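Local coordinates for esterase A (Caulobacter crescentus, PDB 5GKV), which is probably a serine hydrolase of the beta-lactamase and penicillin-binding-protein family that cleaves ester bonds, at residues E32-F35 and G39-G42; F45-A48 and V53-D56; C347-P352 and A381-L386; Y360-Q365 and D372-R377. All blocks are in the same frame, centred on the assembly; numbering follows the deposited sequence.

Interaction 1 of 4, residues E32-F35 and G39-G42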
loop_
_atom_site.group_PDB
_atom_site.type_symbol
_atom_site.label_atom_id
_atom_site.label_comp_id
_atom_site.label_asym_id
_atom_site.label_seq_id
_atom_site.Cartn_x
_atom_site.Cartn_y
_atom_site.Cartn_z
ATOM N N GLU A 32 3.132 13.174 -19.961
ATOM C CA GLU A 32 2.789 14.541 -20.348
ATOM C C GLU A 32 1.284 14.713 -20.529
ATOM O O GLU A 32 0.717 15.723 -20.107
ATOM C CB GLU A 32 3.534 14.919 -21.633
ATOM C CG GLU A 32 3.088 16.249 -22.230
ATOM C CD GLU A 32 3.826 16.575 -23.529
ATOM O OE1 GLU A 32 3.201 17.201 -24.419
ATOM O OE2 GLU A 32 5.022 16.214 -23.644
ATOM N N GLN A 33 0.617 13.741 -21.159
ATOM C CA GLN A 33 -0.820 13.874 -21.371
ATOM C C GLN A 33 -1.601 13.874 -20.057
ATOM O O GLN A 33 -2.618 14.574 -19.964
ATOM C CB GLN A 33 -1.336 12.765 -22.285
ATOM C CG GLN A 33 -2.808 12.944 -22.705
ATOM C CD GLN A 33 -2.968 14.069 -23.721
ATOM O OE1 GLN A 33 -2.127 14.237 -24.612
ATOM N NE2 GLN A 33 -4.032 14.856 -23.578
ATOM N N ASN A 34 -1.158 13.102 -19.041
ATOM C CA ASN A 34 -1.832 13.131 -17.734
ATOM C C ASN A 34 -1.895 14.549 -17.169
ATOM O O ASN A 34 -2.853 14.896 -16.471
ATOM C CB ASN A 34 -1.130 12.219 -16.705
ATOM C CG ASN A 34 -1.423 10.739 -16.909
ATOM O OD1 ASN A 34 -2.339 10.367 -17.641
ATOM N ND2 ASN A 34 -0.626 9.885 -16.271
ATOM N N PHE A 35 -0.877 15.369 -17.434
ATOM C CA PHE A 35 -0.886 16.745 -16.951
ATOM C C PHE A 35 -1.767 17.669 -17.792
ATOM O O PHE A 35 -2.115 18.762 -17.326
ATOM C CB PHE A 35 0.545 17.288 -16.893
ATOM C CG PHE A 35 1.359 16.695 -15.774
ATOM C CD1 PHE A 35 1.444 17.341 -14.545
ATOM C CD2 PHE A 35 2.013 15.474 -15.942
ATOM C CE1 PHE A 35 2.181 16.802 -13.496
ATOM C CE2 PHE A 35 2.741 14.907 -14.894
ATOM C CZ PHE A 35 2.835 15.579 -13.660
ATOM N N GLY A 39 -5.139 17.537 -15.293
ATOM C CA GLY A 39 -5.311 16.217 -14.706
ATOM C C GLY A 39 -4.481 15.944 -13.464
ATOM O O GLY A 39 -4.714 14.936 -12.775
ATOM N N GLU A 40 -3.532 16.824 -13.153
ATOM C CA GLU A 40 -2.564 16.586 -12.091
ATOM C C GLU A 40 -2.362 17.846 -11.273
ATOM O O GLU A 40 -2.702 18.959 -11.703
ATOM C CB GLU A 40 -1.194 16.159 -12.663
ATOM C CG GLU A 40 -1.202 14.836 -13.427
ATOM C CD GLU A 40 -1.201 13.603 -12.511
ATOM O OE1 GLU A 40 -1.673 13.677 -11.352
ATOM O OE2 GLU A 40 -0.716 12.543 -12.968
ATOM N N LEU A 41 -1.762 17.656 -10.094
ATOM C CA LEU A 41 -1.034 18.728 -9.419
ATOM C C LEU A 41 0.457 18.455 -9.609
ATOM O O LEU A 41 1.103 19.098 -10.437
ATOM C CB LEU A 41 -1.414 18.817 -7.940
ATOM C CG LEU A 41 -0.694 19.881 -7.103
ATOM C CD1 LEU A 41 -0.888 21.280 -7.742
ATOM C CD2 LEU A 41 -1.202 19.874 -5.660
ATOM N N GLY A 42 0.997 17.472 -8.890
ATOM C CA GLY A 42 2.326 16.968 -9.175
ATOM C C GLY A 42 2.334 15.452 -9.124
ATOM O O GLY A 42 1.466 14.821 -8.500
HETATM O O HOH W 1 1.094 11.545 -14.554
HETATM O O HOH W 2 -2.191 19.124 -14.759
#
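F35 and G39 bring the two backbones together, with 5.0 Å between their CA atoms, where the chain turns back from helix 25-35 and heads for strand 42-49. This is a helix-to-strand connection: it links the N-terminal helix of a beta-lactamase-type fold to the central antiparallel sheet on which that helix's neighbour, helix 373-384, packs. The segments share no direct hydrogen bond. G39 CA makes a CA-H...O contact of 3.3 Å with N34 O, an approach that suits a residue without a side chain. Water 2 spans the turn, accepting from E40 N and lying within hydrogen-bonding distance of F35 O.

Among the side chains, the aliphatic part of E40 lies on the F35 ring in a CH-pi contact. E40 CG sits 3.8 Å from the centroid of the F35 ring, only 9° off its normal, while E40 CB is 3.4 Å from F35 CD1 at the margin of the same face. A bend at chi2 (-79°) then turns the E40 carboxylate off the ring and toward N34, leaving the two planes 41° apart. At the ring's edge, F35 CE1 meets L41 O at 4.0 Å. The polar ends reach further: E40 OE1 forms a salt bridge with R374 NH1, E40 OE2 is hydrogen-bonded to Y360 OH, and N34 OD1 accepts from R377 NH2. Water 1 ties N34 to E40, accepting from N34 ND2 at 2.9 Å and donating to E40 OE2 at 2.6 Å.

Interaction 2 of 4, residues F45-A48 and V53-D56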
loop_
_atom_site.group_PDB
_atom_site.type_symbol
_atom_site.label_atom_id
_atom_site.label_comp_id
_atom_site.label_asym_id
_atom_site.label_seq_id
_atom_site.Cartn_x
_atom_site.Cartn_y
_atom_site.Cartn_z
ATOM N N PHE A 45 6.525 9.104 -11.723
ATOM C CA PHE A 45 6.298 7.733 -12.163
ATOM C C PHE A 45 7.652 7.093 -12.391
ATOM O O PHE A 45 8.487 7.647 -13.110
ATOM C CB PHE A 45 5.480 7.643 -13.454
ATOM C CG PHE A 45 5.279 6.222 -13.944
ATOM C CD1 PHE A 45 4.390 5.369 -13.298
ATOM C CD2 PHE A 45 5.967 5.745 -15.061
ATOM C CE1 PHE A 45 4.201 4.048 -13.741
ATOM C CE2 PHE A 45 5.780 4.433 -15.519
ATOM C CZ PHE A 45 4.894 3.584 -14.862
ATOM N N ALA A 46 7.847 5.920 -11.808
ATOM C CA ALA A 46 9.104 5.200 -11.925
ATOM C C ALA A 46 8.824 3.781 -12.382
ATOM O O ALA A 46 7.867 3.151 -11.918
ATOM C CB ALA A 46 9.875 5.196 -10.592
ATOM N N PHE A 47 9.680 3.277 -13.273
ATOM C CA PHE A 47 9.550 1.936 -13.821
ATOM C C PHE A 47 10.915 1.275 -13.755
ATOM O O PHE A 47 11.929 1.909 -14.063
ATOM C CB PHE A 47 9.015 1.988 -15.268
ATOM C CG PHE A 47 8.650 0.652 -15.830
ATOM C CD1 PHE A 47 7.469 0.026 -15.447
ATOM C CD2 PHE A 47 9.463 0.032 -16.768
ATOM C CE1 PHE A 47 7.116 -1.205 -15.982
ATOM C CE2 PHE A 47 9.113 -1.204 -17.310
ATOM C CZ PHE A 47 7.945 -1.823 -16.907
ATOM N N ALA A 48 10.942 0.013 -13.317
ATOM C CA ALA A 48 12.192 -0.672 -13.028
ATOM C C ALA A 48 12.221 -2.031 -13.712
ATOM O O ALA A 48 11.200 -2.711 -13.831
ATOM C CB ALA A 48 12.406 -0.853 -11.513
ATOM N N VAL A 53 15.896 1.103 -11.706
ATOM C CA VAL A 53 14.977 2.120 -12.224
ATOM C C VAL A 53 15.438 2.549 -13.615
ATOM O O VAL A 53 16.578 2.988 -13.791
ATOM C CB VAL A 53 14.897 3.318 -11.267
ATOM C CG1 VAL A 53 14.099 4.457 -11.901
ATOM C CG2 VAL A 53 14.260 2.895 -9.943
ATOM N N VAL A 54 14.560 2.413 -14.617
ATOM C CA VAL A 54 14.898 2.833 -15.973
ATOM C C VAL A 54 14.108 4.059 -16.423
ATOM O O VAL A 54 14.611 4.833 -17.248
ATOM C CB VAL A 54 14.739 1.681 -16.992
ATOM C CG1 VAL A 54 15.762 0.584 -16.720
ATOM C CG2 VAL A 54 13.326 1.113 -16.973
ATOM N N VAL A 55 12.901 4.267 -15.908
ATOM C CA VAL A 55 12.124 5.476 -16.161
ATOM C C VAL A 55 11.860 6.127 -14.817
ATOM O O VAL A 55 11.450 5.451 -13.871
ATOM C CB VAL A 55 10.790 5.174 -16.865
ATOM C CG1 VAL A 55 9.975 6.479 -17.078
ATOM C CG2 VAL A 55 11.016 4.426 -18.180
ATOM N N ASP A 56 12.097 7.429 -14.728
ATOM C CA ASP A 56 11.805 8.170 -13.503
ATOM C C ASP A 56 11.449 9.588 -13.936
ATOM O O ASP A 56 12.343 10.409 -14.163
ATOM C CB ASP A 56 12.997 8.124 -12.551
ATOM C CG ASP A 56 12.806 8.989 -11.318
ATOM O OD1 ASP A 56 11.647 9.293 -10.969
ATOM O OD2 ASP A 56 13.833 9.367 -10.693
#
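V53 pairs with A48 as a non-hydrogen-bonded antiparallel pair, their CA atoms 4.0 Å apart. The two methyls of V53 divide between neighbours: CG2 lies by A48 CB, and CG1 approaches A46 CB at 4.5 Å, on the face of the sheet that helix 270-281 packs against.

V54 is the extra residue. Its psi of -29° kinks the strand, and its N donates to F47 O at 2.7 Å, in the plane of that carbonyl. The V54 side chain lies alongside F47, pointing the same way, so that V54 CG2 touches the edge of the phenyl ring at F47 CD2, 4.0 Å away.

V55 restores the ladder as a hydrogen-bonded pair with F47. V55 N gives F47 O its second bond, 3.1 Å long with an angle of 172° at the hydrogen, and F47 N returns one to V55 O at 2.9 Å. Their CB atoms stand 4.0 Å apart, on the face turned to helix 373-384, where the F47 ring meets A382.

D56 faces A46 in the next non-hydrogen-bonded pair, and A46 CA sends a CA-H...O contact of 3.1 Å to V55 O. The carboxylate of D56 is engaged by R44 in a salt bridge. Two residues, V54 and V55, thus answer to the one residue F47: a classic beta bulge, here set in the hairpin of strands 42-49 and 52-60 within the antiparallel sheet.

Interaction 3 of 4, residues C347-P352 and A381-L386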
loop_
_atom_site.group_PDB
_atom_site.type_symbol
_atom_site.label_atom_id
_atom_site.label_comp_id
_atom_site.label_asym_id
_atom_site.label_seq_id
_atom_site.Cartn_x
_atom_site.Cartn_y
_atom_site.Cartn_z
ATOM N N CYS A 347 0.050 3.920 -6.529
ATOM C CA CYS A 347 0.147 2.465 -6.542
ATOM C C CYS A 347 1.610 2.061 -6.640
ATOM O O CYS A 347 2.471 2.854 -7.036
ATOM C CB CYS A 347 -0.644 1.846 -7.706
ATOM S SG CYS A 347 0.154 2.096 -9.333
ATOM N N ALA A 348 1.870 0.802 -6.293
ATOM C CA ALA A 348 3.168 0.187 -6.535
ATOM C C ALA A 348 2.933 -1.288 -6.824
ATOM O O ALA A 348 2.071 -1.913 -6.195
ATOM C CB ALA A 348 4.113 0.369 -5.346
ATOM N N PHE A 349 3.676 -1.837 -7.785
ATOM C CA PHE A 349 3.439 -3.224 -8.170
ATOM C C PHE A 349 4.750 -3.898 -8.547
ATOM O O PHE A 349 5.737 -3.244 -8.905
ATOM C CB PHE A 349 2.463 -3.312 -9.348
ATOM C CG PHE A 349 3.073 -2.852 -10.650
ATOM C CD1 PHE A 349 3.158 -1.495 -10.947
ATOM C CD2 PHE A 349 3.612 -3.768 -11.543
ATOM C CE1 PHE A 349 3.754 -1.062 -12.138
ATOM C CE2 PHE A 349 4.211 -3.341 -12.735
ATOM C CZ PHE A 349 4.272 -1.998 -13.031
ATOM N N ALA A 350 4.714 -5.234 -8.529
ATOM C CA ALA A 350 5.806 -6.088 -8.967
ATOM C C ALA A 350 5.272 -7.129 -9.939
ATOM O O ALA A 350 4.158 -7.630 -9.768
ATOM C CB ALA A 350 6.480 -6.807 -7.783
ATOM N N ASP A 351 6.073 -7.468 -10.942
ATOM C CA ASP A 351 5.734 -8.512 -11.908
ATOM C C ASP A 351 6.909 -9.479 -11.944
ATOM O O ASP A 351 7.885 -9.264 -12.675
ATOM C CB ASP A 351 5.439 -7.908 -13.278
ATOM C CG ASP A 351 5.104 -8.949 -14.329
ATOM O OD1 ASP A 351 5.200 -10.180 -14.051
ATOM O OD2 ASP A 351 4.764 -8.523 -15.455
ATOM N N PRO A 352 6.865 -10.552 -11.144
ATOM C CA PRO A 352 7.999 -11.493 -11.142
ATOM C C PRO A 352 8.159 -12.225 -12.457
ATOM O O PRO A 352 9.270 -12.672 -12.756
ATOM C CB PRO A 352 7.658 -12.469 -10.006
ATOM C CG PRO A 352 6.708 -11.720 -9.134
ATOM C CD PRO A 352 5.899 -10.847 -10.078
ATOM N N ALA A 381 1.616 1.864 -21.008
ATOM C CA ALA A 381 2.638 2.373 -21.918
ATOM C C ALA A 381 3.999 1.751 -21.642
ATOM O O ALA A 381 4.777 1.485 -22.575
ATOM C CB ALA A 381 2.735 3.898 -21.811
ATOM N N ALA A 382 4.330 1.547 -20.364
ATOM C CA ALA A 382 5.618 0.946 -20.044
ATOM C C ALA A 382 5.690 -0.477 -20.585
ATOM O O ALA A 382 6.686 -0.866 -21.207
ATOM C CB ALA A 382 5.847 0.971 -18.531
ATOM N N TYR A 383 4.626 -1.267 -20.367
ATOM C CA TYR A 383 4.617 -2.637 -20.878
ATOM C C TYR A 383 4.632 -2.672 -22.404
ATOM O O TYR A 383 5.250 -3.565 -22.996
ATOM C CB TYR A 383 3.401 -3.403 -20.349
ATOM C CG TYR A 383 3.643 -4.082 -19.017
ATOM C CD1 TYR A 383 3.298 -3.451 -17.819
ATOM C CD2 TYR A 383 4.199 -5.362 -18.952
ATOM C CE1 TYR A 383 3.516 -4.075 -16.590
ATOM C CE2 TYR A 383 4.415 -5.990 -17.733
ATOM C CZ TYR A 383 4.072 -5.337 -16.559
ATOM O OH TYR A 383 4.279 -5.951 -15.352
ATOM N N ALA A 384 3.939 -1.730 -23.059
ATOM C CA ALA A 384 3.940 -1.693 -24.520
ATOM C C ALA A 384 5.301 -1.306 -25.082
ATOM O O ALA A 384 5.526 -1.446 -26.291
ATOM C CB ALA A 384 2.881 -0.714 -25.039
ATOM N N SER A 385 6.204 -0.815 -24.238
ATOM C CA SER A 385 7.554 -0.463 -24.645
ATOM C C SER A 385 8.525 -1.626 -24.527
ATOM O O SER A 385 9.664 -1.514 -24.998
ATOM C CB SER A 385 8.061 0.714 -23.804
ATOM O OG SER A 385 7.231 1.851 -24.006
ATOM N N LEU A 386 8.109 -2.722 -23.907
ATOM C CA LEU A 386 9.006 -3.851 -23.664
ATOM C C LEU A 386 9.136 -4.688 -24.929
ATOM O O LEU A 386 10.206 -5.228 -25.197
ATOM C CB LEU A 386 8.489 -4.715 -22.501
ATOM C CG LEU A 386 8.435 -3.988 -21.147
ATOM C CD1 LEU A 386 7.765 -4.823 -20.071
ATOM C CD2 LEU A 386 9.822 -3.594 -20.706
#
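Y383, on the C-terminal helix, reaches D351 and F349 on strand 347-351 although the CA atoms of Y383 and D351 are 10.8 Å apart, and the contact is carried by these three side chains. Its polar element is a single hydrogen bond: Y383 OH donates to D351 OD2 at 2.6 Å. The acceptor lies in the plane of the phenol ring, at its edge, and the bond uses the anti lone pair of OD2, pointing away from OD1. The carboxylate is turned 31° from the ring. D351 CB also comes within 3.1 Å of Y383 OH.

The apolar element is an edge contact, with F349 CE2 at 4.0 Å from Y383 CE1. F349 carries its CG between the backbone N and the carbonyl carbon (chi1 72°), and the two side chains run alongside with opposite headings, which brings the hydroxyl to the phenyl edge.

Other bonds fix the carboxylate: OD2 has a second hydrogen-bond partner in T334 OG1, and OD1 accepts from R354 N. A buried carboxylate that receives protons from Y383 OH and R354 N is consistent with an ionised aspartate, which would strengthen the short bond tethering Y383 of the helix to the sheet.

Interaction 4 of 4, residues Y360-Q365 and D372-R377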
loop_
_atom_site.group_PDB
_atom_site.type_symbol
_atom_site.label_atom_id
_atom_site.label_comp_id
_atom_site.label_asym_id
_atom_site.label_seq_id
_atom_site.Cartn_x
_atom_site.Cartn_y
_atom_site.Cartn_z
ATOM N N TYR A 360 3.437 4.707 -9.159
ATOM C CA TYR A 360 2.906 6.022 -9.500
ATOM C C TYR A 360 2.549 6.721 -8.195
ATOM O O TYR A 360 1.776 6.179 -7.397
ATOM C CB TYR A 360 1.684 5.874 -10.402
ATOM C CG TYR A 360 0.881 7.140 -10.611
ATOM C CD1 TYR A 360 1.324 8.136 -11.490
ATOM C CD2 TYR A 360 -0.331 7.324 -9.959
ATOM C CE1 TYR A 360 0.579 9.292 -11.688
ATOM C CE2 TYR A 360 -1.073 8.456 -10.152
ATOM C CZ TYR A 360 -0.621 9.441 -11.017
ATOM O OH TYR A 360 -1.378 10.581 -11.201
ATOM N N VAL A 361 3.109 7.909 -7.973
ATOM C CA VAL A 361 2.907 8.634 -6.721
ATOM C C VAL A 361 2.524 10.063 -7.078
ATOM O O VAL A 361 3.269 10.748 -7.786
ATOM C CB VAL A 361 4.164 8.602 -5.836
ATOM C CG1 VAL A 361 3.928 9.434 -4.572
ATOM C CG2 VAL A 361 4.525 7.129 -5.465
ATOM N N MET A 362 1.364 10.512 -6.609
ATOM C CA MET A 362 0.876 11.829 -7.005
ATOM C C MET A 362 0.189 12.480 -5.820
ATOM O O MET A 362 -0.109 11.828 -4.820
ATOM C CB MET A 362 -0.091 11.741 -8.201
ATOM C CG MET A 362 -1.533 11.294 -7.845
ATOM S SD MET A 362 -1.740 9.725 -6.930
ATOM C CE MET A 362 -2.814 10.284 -5.606
ATOM N N ASN A 363 -0.093 13.782 -5.940
ATOM C CA ASN A 363 -0.747 14.465 -4.833
ATOM C C ASN A 363 -2.125 15.026 -5.163
ATOM O O ASN A 363 -2.825 15.447 -4.239
ATOM C CB ASN A 363 0.152 15.580 -4.256
ATOM C CG ASN A 363 0.532 16.644 -5.274
ATOM O OD1 ASN A 363 0.290 16.500 -6.462
ATOM N ND2 ASN A 363 1.173 17.716 -4.796
ATOM N N LYS A 364 -2.554 15.008 -6.419
ATOM C CA LYS A 364 -3.952 15.292 -6.740
ATOM C C LYS A 364 -4.761 13.993 -6.633
ATOM O O LYS A 364 -4.564 13.053 -7.413
ATOM C CB LYS A 364 -4.091 15.927 -8.118
ATOM C CG LYS A 364 -5.555 16.230 -8.491
ATOM C CD LYS A 364 -5.637 16.961 -9.826
ATOM C CE LYS A 364 -7.089 17.157 -10.283
ATOM N NZ LYS A 364 -7.839 18.039 -9.335
ATOM N N GLN A 365 -5.663 13.941 -5.658
ATOM C CA GLN A 365 -6.419 12.725 -5.382
ATOM C C GLN A 365 -7.610 12.612 -6.323
ATOM O O GLN A 365 -8.395 13.553 -6.451
ATOM C CB GLN A 365 -6.880 12.728 -3.925
ATOM C CG GLN A 365 -5.707 12.802 -2.959
ATOM C CD GLN A 365 -6.124 12.684 -1.493
ATOM O OE1 GLN A 365 -7.141 13.233 -1.074
ATOM N NE2 GLN A 365 -5.343 11.954 -0.721
ATOM N N ASP A 372 -6.779 3.912 -10.803
ATOM C CA ASP A 372 -6.848 5.280 -11.290
ATOM C C ASP A 372 -6.257 5.310 -12.694
ATOM O O ASP A 372 -5.134 4.822 -12.890
ATOM C CB ASP A 372 -6.073 6.218 -10.364
ATOM C CG ASP A 372 -6.184 7.670 -10.775
ATOM O OD1 ASP A 372 -5.624 8.060 -11.830
ATOM O OD2 ASP A 372 -6.850 8.430 -10.031
ATOM N N PRO A 373 -6.966 5.851 -13.692
ATOM C CA PRO A 373 -6.476 5.740 -15.072
ATOM C C PRO A 373 -5.154 6.443 -15.322
ATOM O O PRO A 373 -4.461 6.056 -16.265
ATOM C CB PRO A 373 -7.602 6.370 -15.909
ATOM C CG PRO A 373 -8.392 7.188 -14.944
ATOM C CD PRO A 373 -8.317 6.440 -13.641
ATOM N N ARG A 374 -4.793 7.470 -14.539
ATOM C CA ARG A 374 -3.467 8.074 -14.709
ATOM C C ARG A 374 -2.372 7.025 -14.529
ATOM O O ARG A 374 -1.429 6.942 -15.332
ATOM C CB ARG A 374 -3.282 9.240 -13.727
ATOM C CG ARG A 374 -4.281 10.412 -13.951
ATOM C CD ARG A 374 -4.225 11.417 -12.803
ATOM N NE ARG A 374 -4.750 10.843 -11.552
ATOM C CZ ARG A 374 -4.638 11.425 -10.358
ATOM N NH1 ARG A 374 -3.989 12.582 -10.232
ATOM N NH2 ARG A 374 -5.167 10.842 -9.292
ATOM N N SER A 375 -2.506 6.174 -13.513
ATOM C CA SER A 375 -1.496 5.147 -13.264
ATOM C C SER A 375 -1.605 4.011 -14.274
ATOM O O SER A 375 -0.582 3.518 -14.769
ATOM C CB SER A 375 -1.616 4.612 -11.826
ATOM O OG SER A 375 -2.780 3.814 -11.622
ATOM N N VAL A 376 -2.836 3.617 -14.617
ATOM C CA VAL A 376 -3.032 2.488 -15.527
ATOM C C VAL A 376 -2.451 2.801 -16.904
ATOM O O VAL A 376 -1.753 1.969 -17.501
ATOM C CB VAL A 376 -4.523 2.117 -15.599
ATOM C CG1 VAL A 376 -4.740 0.978 -16.579
ATOM C CG2 VAL A 376 -5.038 1.729 -14.198
ATOM N N ARG A 377 -2.717 4.002 -17.422
ATOM C CA ARG A 377 -2.195 4.376 -18.738
ATOM C C ARG A 377 -0.672 4.366 -18.748
ATOM O O ARG A 377 -0.052 3.986 -19.749
ATOM C CB ARG A 377 -2.693 5.765 -19.143
ATOM C CG ARG A 377 -4.177 5.878 -19.470
ATOM C CD ARG A 377 -4.478 7.265 -20.104
ATOM N NE ARG A 377 -4.405 8.360 -19.128
ATOM C CZ ARG A 377 -5.446 8.787 -18.414
ATOM N NH1 ARG A 377 -6.643 8.228 -18.587
ATOM N NH2 ARG A 377 -5.303 9.785 -17.545
#
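R374 NH1 and NH2 both point at K364 O, end-on, at 2.9 and 3.0 Å, and this fork is the tight part of the contact. Both bonds lie close to the guanidinium plane. A bend at chi3 (-68°) also presents NE and NH2 side-on to D372, the helix N-cap, in a two-pronged salt bridge, NE to OD1 and NH2 to OD2, while R374 N caps onto OD1 as well. With NH1 also paired to E40, all five N-H groups of the guanidinium have acceptors. Y360 OH stands 3.1 Å above the guanidinium plane, toward its rim, without a hydrogen bond to it; its own partner is E40. Beside it S375 lies over one face of the Y360 ring, its CB 3.5 Å from Y360 CD2.

The packing around the fork is looser. M362 CG approaches R374 NH1 only at 3.7 Å, and on the solvent side the partly exposed K364 offers its CB at 4.0 Å from the same nitrogen before its chain runs away from the contact, leaving NZ 6.7 Å from R374 NH1.

Strand 360-362 and helix 373-377 run roughly antiparallel (148°), their axes 9.2 Å apart, with strand 42-49 alongside Y360 and M362 in the sheet and helix 270-281 touching V361 behind it.

How the interactions relate
Interactions 1 and 4 form one polar cluster, their centres about 9 Å apart: G42 N bonds to N363 OD1 at 2.7 Å, alongside the links made by E40. Interactions 2 and 3, about 10 Å between centres, meet through the F47 ring, whose CE1 is 3.6 Å from A382 CB. Helix 373-384 contributes its first turn to interaction 4 and Y383, further along, to interaction 3; C347 N bonds to Y360 O at 3.0 Å between adjacent strands. Interactions 3 and 4 fasten this helix to the sheet, interaction 1 joins helix 25-35 to the loop before strand 42-49, and interaction 2 pairs two strands of the same sheet. In this family the catalytic serine typically lies between the sheet and helical domains.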